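Local coordinates for Iron(III) ABC transporter, periplasmic iron-compound-binding protein (Vibrio cholerae, PDB 5GGY), which probably binds ferric hydroxamate siderophores such as Desferal in the periplasm and delivers them to an ABC transporter for iron uptake, at residues T181-Y184 and V185-Q188. Numbering follows the deposited sequence.
Sequences TPQY and VLEQ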
ATOM      1  N   THR A 181      -5.996   1.649 -14.005  1.00 22.84           N
ATOM      2  CA  THR A 181      -4.854   1.051 -13.319  1.00 15.86           C
ATOM      3  C   THR A 181      -3.490   1.439 -13.920  1.00 25.50           C
ATOM      4  O   THR A 181      -2.512   1.547 -13.178  1.00 27.18           O
ATOM      5  CB  THR A 181      -4.968  -0.496 -13.276  1.00 17.45           C
ATOM      6  OG1 THR A 181      -5.197  -1.012 -14.592  1.00 17.56           O
ATOM      7  CG2 THR A 181      -6.110  -0.918 -12.366  1.00 20.86           C
ATOM      8  N   PRO A 182      -3.403   1.645 -15.253  1.00 22.69           N
ATOM      9  CA  PRO A 182      -2.092   2.124 -15.714  1.00 22.48           C
ATOM     10  C   PRO A 182      -1.780   3.541 -15.237  1.00 23.78           C
ATOM     11  O   PRO A 182      -0.616   3.867 -15.005  1.00 23.10           O
ATOM     12  CB  PRO A 182      -2.218   2.079 -17.239  1.00 14.02           C
ATOM     13  CG  PRO A 182      -3.278   1.074 -17.503  1.00 13.90           C
ATOM     14  CD  PRO A 182      -4.258   1.253 -16.390  1.00 17.37           C
ATOM     15  N   GLN A 183      -2.812   4.368 -15.097  1.00 23.57           N
ATOM     16  CA  GLN A 183      -2.649   5.721 -14.574  1.00 27.15           C
ATOM     17  C   GLN A 183      -2.063   5.688 -13.166  1.00 28.90           C
ATOM     18  O   GLN A 183      -1.165   6.462 -12.833  1.00 21.20           O
ATOM     19  CB  GLN A 183      -3.988   6.462 -14.575  1.00 31.29           C
ATOM     20  CG  GLN A 183      -3.964   7.800 -13.852  1.00 33.87           C
ATOM     21  CD  GLN A 183      -3.165   8.861 -14.586  1.00 42.22           C
ATOM     22  OE1 GLN A 183      -2.791   8.688 -15.746  1.00 43.92           O
ATOM     23  NE2 GLN A 183      -2.900   9.973 -13.909  1.00 57.21           N
ATOM     24  N   TYR A 184      -2.583   4.781 -12.346  1.00 34.17           N
ATOM     25  CA  TYR A 184      -2.090   4.574 -10.992  1.00 23.38           C
ATOM     26  C   TYR A 184      -0.630   4.143 -11.025  1.00 24.13           C
ATOM     27  O   TYR A 184       0.187   4.603 -10.226  1.00 26.74           O
ATOM     28  CB  TYR A 184      -2.950   3.530 -10.275  1.00 20.54           C
ATOM     29  CG  TYR A 184      -2.357   2.980  -8.992  1.00 22.52           C
ATOM     30  CD1 TYR A 184      -1.542   1.850  -9.002  1.00 19.23           C
ATOM     31  CD2 TYR A 184      -2.644   3.565  -7.768  1.00 24.10           C
ATOM     32  CE1 TYR A 184      -1.009   1.343  -7.834  1.00 19.99           C
ATOM     33  CE2 TYR A 184      -2.119   3.064  -6.595  1.00 25.82           C
ATOM     34  CZ  TYR A 184      -1.303   1.950  -6.634  1.00 24.39           C
ATOM     35  OH  TYR A 184      -0.775   1.446  -5.468  1.00 28.78           O
ATOM     36  N   VAL A 185      -0.318   3.251 -11.957  1.00 26.33           N
ATOM     37  CA  VAL A 185       1.040   2.759 -12.141  1.00 18.86           C
ATOM     38  C   VAL A 185       1.995   3.891 -12.527  1.00 29.82           C
ATOM     39  O   VAL A 185       3.096   3.999 -11.980  1.00 33.55           O
ATOM     40  CB  VAL A 185       1.083   1.651 -13.214  1.00 19.39           C
ATOM     41  CG1 VAL A 185       2.494   1.459 -13.748  1.00 23.38           C
ATOM     42  CG2 VAL A 185       0.518   0.345 -12.656  1.00 14.90           C
ATOM     43  N   LEU A 186       1.564   4.735 -13.462  1.00 36.19           N
ATOM     44  CA  LEU A 186       2.355   5.885 -13.895  1.00 31.12           C
ATOM     45  C   LEU A 186       2.646   6.839 -12.738  1.00 23.33           C
ATOM     46  O   LEU A 186       3.789   7.244 -12.536  1.00 20.46           O
ATOM     47  CB  LEU A 186       1.639   6.638 -15.018  1.00 25.06           C
ATOM     48  CG  LEU A 186       1.452   5.909 -16.350  1.00 27.94           C
ATOM     49  CD1 LEU A 186       0.708   6.786 -17.346  1.00 22.15           C
ATOM     50  CD2 LEU A 186       2.793   5.471 -16.913  1.00 34.77           C
ATOM     51  N   GLU A 187       1.607   7.196 -11.986  1.00 20.14           N
ATOM     52  CA  GLU A 187       1.761   8.096 -10.846  1.00 28.65           C
ATOM     53  C   GLU A 187       2.677   7.497  -9.783  1.00 32.43           C
ATOM     54  O   GLU A 187       3.510   8.190  -9.200  1.00 41.23           O
ATOM     55  CB  GLU A 187       0.398   8.426 -10.232  1.00 22.85           C
ATOM     56  CG  GLU A 187      -0.555   9.159 -11.158  1.00 27.81           C
ATOM     57  CD  GLU A 187      -1.925   9.337 -10.536  1.00 34.21           C
ATOM     58  OE1 GLU A 187      -2.089   8.963  -9.356  1.00 40.81           O
ATOM     59  OE2 GLU A 187      -2.836   9.845 -11.221  1.00 44.28           O
ATOM     60  N   GLN A 188       2.513   6.203  -9.540  1.00 26.10           N
ATOM     61  CA  GLN A 188       3.313   5.492  -8.552  1.00 29.81           C
ATOM     62  C   GLN A 188       4.760   5.334  -9.021  1.00 31.15           C
ATOM     63  O   GLN A 188       5.656   5.058  -8.221  1.00 33.52           O
ATOM     64  CB  GLN A 188       2.696   4.121  -8.267  1.00 34.73           C
ATOM     65  CG  GLN A 188       2.992   3.569  -6.890  1.00 43.80           C
ATOM     66  CD  GLN A 188       2.179   4.237  -5.799  1.00 47.86           C
ATOM     67  OE1 GLN A 188       2.528   5.317  -5.321  1.00 51.99           O
ATOM     68  NE2 GLN A 188       1.090   3.593  -5.394  1.00 48.50           N
TER
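Gln183 and Glu187, one helical turn apart, join their side chains through a hydrogen bond from Gln183 NE2 to Glu187 OE2, 2.7 Å long and moderately bent, with an N-H...O angle of 146°. The amide meets the carboxylate oxygen on its anti side, and the two flat groups stand almost perpendicular. Gln183 sends CG anti to its backbone N (chi1 171°) and then bends at chi2, which swings the amide back toward Glu187, whose own chain runs extended beyond CG. The same i to i+4 spacing brings Tyr184 beside Gln188: the two side chains point the same way, and the amide plane is turned 86° from the ring, with Gln188 NE2 2.8 Å from Tyr184 OH. Beneath these pairs run the alpha-helical backbone bonds, from Val185 N to Thr181 O (3.0 Å) through to Gln188 N and Tyr184 O (2.9 Å). This short helix, 181-188, belongs to the mixed-sheet lobe of a family 8 solute-binding protein. Leu186 lays CG 3.2 Å from Pro182 O, and both residues face strand 161-167 through Thr164, whereas Val185, with CG2 3.3 Å from Thr181 O, turns to Ser267 and Ile271 of helix 262-276. Tyr184 and Gln188 both touch Phe144 of helix 130-154, the long helix linking the two lobes, as in periplasmic binding proteins of this class. Farther out, Ser193 OG hydrogen-bonds Gln183 OE1, holding the amide from its other end, while the acceptor-only carboxylate calls for NE2 toward Glu187; Ser57 OG of the second subunit hydrogen-bonds Glu187 OE1.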